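Local coordinates for protein putative N-acetylneuraminate lyase ([Ruminococcus] gnavus ATCC 29149, PDB 6RB7) that belongs to the dihydrodipicolinate synthetase family, whose members fold as (beta/alpha)8 barrels, and is modelled as a four-chain assembly, at residues A[245-250]-A[274-279]. Numbering follows the deposited sequence.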
ATOM      1  N   GLY A 245     -12.049  22.767  15.947  1.00 10.71           N
ATOM      2  CA  GLY A 245     -12.459  23.168  17.308  1.00 12.20           C
ATOM      3  C   GLY A 245     -11.343  23.791  18.115  1.00 13.57           C
ATOM      4  O   GLY A 245     -11.652  24.518  19.046  1.00 14.54           O
ATOM      5  N   ALA A 246     -10.088  23.559  17.755  1.00 12.52           N
ATOM      6  CA  ALA A 246      -8.936  24.213  18.428  1.00 13.42           C
ATOM      7  C   ALA A 246      -8.860  25.699  18.058  1.00 13.32           C
ATOM      8  O   ALA A 246      -8.197  26.455  18.764  1.00 13.87           O
ATOM      9  CB  ALA A 246      -7.655  23.534  18.034  1.00 14.43           C
ATOM     10  N   MET A 247      -9.378  26.088  16.894  1.00 13.76           N
ATOM     11  CA  MET A 247      -9.091  27.421  16.295  1.00 12.01           C
ATOM     12  C   MET A 247     -10.156  27.793  15.283  1.00 12.69           C
ATOM     13  O   MET A 247      -9.872  28.087  14.125  1.00 13.49           O
ATOM     14  CB  MET A 247      -7.690  27.433  15.682  1.00 14.80           C
ATOM     15  CG  MET A 247      -7.465  26.342  14.696  1.00 12.60           C
ATOM     16  SD  MET A 247      -5.680  26.027  14.572  1.00 18.40           S
ATOM     17  CE  MET A 247      -5.551  24.613  13.481  1.00 14.43           C
ATOM     18  N   PRO A 248     -11.453  27.755  15.668  1.00 12.22           N
ATOM     19  CA  PRO A 248     -12.505  27.875  14.667  1.00 12.99           C
ATOM     20  C   PRO A 248     -12.496  29.216  13.942  1.00 13.62           C
ATOM     21  O   PRO A 248     -12.789  29.234  12.718  1.00 14.72           O
ATOM     22  CB  PRO A 248     -13.802  27.649  15.459  1.00 14.44           C
ATOM     23  CG  PRO A 248     -13.427  27.874  16.892  1.00 15.34           C
ATOM     24  CD  PRO A 248     -11.964  27.539  17.034  1.00 13.33           C
ATOM     25  N   GLU A 249     -12.085  30.283  14.627  1.00 13.13           N
ATOM     26  CA  GLU A 249     -12.027  31.621  14.001  1.00 14.84           C
ATOM     27  C   GLU A 249     -11.066  31.605  12.823  1.00 11.77           C
ATOM     28  O   GLU A 249     -11.329  32.340  11.844  1.00 14.09           O
ATOM     29  CB  GLU A 249     -11.559  32.712  14.960  1.00 18.44           C
ATOM     30  CG  GLU A 249     -12.427  32.879  16.172  1.00 24.19           C
ATOM     31  CD  GLU A 249     -11.969  32.090  17.394  1.00 23.37           C
ATOM     32  OE1 GLU A 249     -11.550  30.871  17.265  1.00 18.86           O
ATOM     33  OE2 GLU A 249     -11.998  32.711  18.495  1.00 22.08           O
ATOM     34  N   LEU A 250      -9.979  30.829  12.892  1.00 13.28           N
ATOM     35  CA  LEU A 250      -8.985  30.829  11.788  1.00 13.75           C
ATOM     36  C   LEU A 250      -9.607  30.163  10.561  1.00 12.56           C
ATOM     37  O   LEU A 250      -9.451  30.668   9.452  1.00 12.70           O
ATOM     38  CB  LEU A 250      -7.699  30.114  12.203  1.00 13.69           C
ATOM     39  CG  LEU A 250      -6.904  30.782  13.317  1.00 15.93           C
ATOM     40  CD1 LEU A 250      -5.649  30.001  13.621  1.00 15.15           C
ATOM     41  CD2 LEU A 250      -6.568  32.234  12.930  1.00 16.32           C
ATOM     42  N   ASN A 274      -1.698  24.923   9.440  1.00 11.66           N
ATOM     43  CA  ASN A 274      -0.952  23.671   9.240  1.00 11.90           C
ATOM     44  C   ASN A 274       0.208  23.604  10.243  1.00 12.46           C
ATOM     45  O   ASN A 274       0.423  22.491  10.825  1.00 14.43           O
ATOM     46  CB  ASN A 274      -0.497  23.490   7.797  1.00 12.99           C
ATOM     47  CG  ASN A 274      -1.661  23.232   6.866  1.00 12.84           C
ATOM     48  OD1 ASN A 274      -2.824  23.362   7.273  1.00 12.93           O
ATOM     49  ND2 ASN A 274      -1.384  22.829   5.625  1.00 12.49           N
ATOM     50  N   GLU A 275       0.919  24.713  10.466  1.00 12.18           N
ATOM     51  CA  GLU A 275       2.027  24.731  11.452  1.00 13.71           C
ATOM     52  C   GLU A 275       1.500  24.320  12.831  1.00 13.75           C
ATOM     53  O   GLU A 275       2.192  23.566  13.553  1.00 14.67           O
ATOM     54  CB  GLU A 275       2.631  26.136  11.441  1.00 17.42           C
ATOM     55  CG  GLU A 275       3.859  26.309  12.288  1.00 25.87           C
ATOM     56  CD  GLU A 275       4.389  27.741  12.313  1.00 35.83           C
ATOM     57  OE1 GLU A 275       3.571  28.746  12.383  1.00 27.31           O
ATOM     58  OE2 GLU A 275       5.631  27.877  12.267  1.00 44.63           O
ATOM     59  N   ILE A 276       0.330  24.827  13.201  1.00 11.82           N
ATOM     60  CA  ILE A 276      -0.299  24.469  14.492  1.00 14.18           C
ATOM     61  C   ILE A 276      -0.611  22.976  14.494  1.00 13.51           C
ATOM     62  O   ILE A 276      -0.354  22.293  15.488  1.00 14.89           O
ATOM     63  CB  ILE A 276      -1.531  25.364  14.761  1.00 11.93           C
ATOM     64  CG1 ILE A 276      -1.084  26.797  15.026  1.00 14.69           C
ATOM     65  CG2 ILE A 276      -2.404  24.811  15.873  1.00 13.81           C
ATOM     66  CD1 ILE A 276      -2.121  27.824  14.777  1.00 13.78           C
ATOM     67  N   ILE A 277      -1.219  22.439  13.426  1.00 11.28           N
ATOM     68  CA  ILE A 277      -1.537  21.003  13.384  1.00 10.91           C
ATOM     69  C   ILE A 277      -0.262  20.190  13.576  1.00 12.89           C
ATOM     70  O   ILE A 277      -0.271  19.218  14.362  1.00 14.25           O
ATOM     71  CB  ILE A 277      -2.255  20.641  12.070  1.00 12.94           C
ATOM     72  CG1 ILE A 277      -3.611  21.353  11.988  1.00 12.29           C
ATOM     73  CG2 ILE A 277      -2.380  19.135  11.943  1.00 13.05           C
ATOM     74  CD1 ILE A 277      -4.274  21.204  10.659  1.00 13.12           C
ATOM     75  N   TYR A 278       0.815  20.550  12.873  1.00 13.65           N
ATOM     76  CA  TYR A 278       2.051  19.755  12.956  1.00 13.31           C
ATOM     77  C   TYR A 278       2.584  19.818  14.399  1.00 12.41           C
ATOM     78  O   TYR A 278       3.006  18.751  14.940  1.00 15.39           O
ATOM     79  CB  TYR A 278       3.076  20.195  11.934  1.00 13.44           C
ATOM     80  CG  TYR A 278       2.566  20.217  10.506  1.00 13.76           C
ATOM     81  CD1 TYR A 278       1.599  19.327  10.059  1.00 14.75           C
ATOM     82  CD2 TYR A 278       2.998  21.184   9.628  1.00 14.52           C
ATOM     83  CE1 TYR A 278       1.111  19.396   8.770  1.00 14.41           C
ATOM     84  CE2 TYR A 278       2.547  21.235   8.317  1.00 15.43           C
ATOM     85  CZ  TYR A 278       1.600  20.349   7.890  1.00 13.88           C
ATOM     86  OH  TYR A 278       1.082  20.414   6.628  1.00 15.53           O
ATOM     87  N   LYS A 279       2.482  20.973  15.033  1.00 12.99           N
ATOM     88  CA  LYS A 279       2.914  21.091  16.448  1.00 13.60           C
ATOM     89  C   LYS A 279       2.037  20.193  17.343  1.00 14.87           C
ATOM     90  O   LYS A 279       2.572  19.447  18.173  1.00 15.20           O
ATOM     91  CB  LYS A 279       2.843  22.551  16.887  1.00 14.76           C
ATOM     92  CG  LYS A 279       3.286  22.789  18.339  1.00 14.76           C
ATOM     93  CD  LYS A 279       4.708  22.449  18.609  1.00 20.93           C
ATOM     94  CE  LYS A 279       5.689  23.254  17.806  1.00 30.25           C
ATOM     95  NZ  LYS A 279       7.063  23.046  18.351  1.00 30.70           N
TER
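Met247 reaches from the start of helix 248-259 to the flank of helix 263-281, where Ile276 and Ile277 receive it. Its CB points toward the second helix, and CG sits between the backbone N and the carbonyl carbon (chi1 55°); beyond CG the chain is extended. CB and CG carry the chain across without meeting 274-279. SD is the first atom to arrive, 3.7 Å from Ile276 CG2 and 4.0 Å from Ile276 CD1, so both branches of the isoleucine meet the sulfur. The terminal CE goes further, resting 4.0 Å from Ile276 CG2 and 4.1 Å from Ile277 CG1. Met247 and Ile276 lie alongside one another, running in opposing directions, whereas Ile277 lies across the methionine at about a right angle. One turn on, Leu250 adds a looser touch, its CD1 4.3 Å from Ile276 CD1. All four residues are buried and the contact is purely apolar; Cys273 packs on Met247 and Leu250, and Met327 and Ile328 of helix 317-335 also pack against Ile276. Met247 occupies the N-cap position of its helix. Separately, its O accepts from Leu250 N at 3.0 Å. Met247 CA and Ile276 CA are 9.4 Å apart, so it is the side chains, and not the backbones, that meet. The contact joins the helix following the last barrel strand, 238-241, to the C-terminal helices, an arrangement typical of this family's (beta/alpha)8 barrel with a C-terminal helical extension.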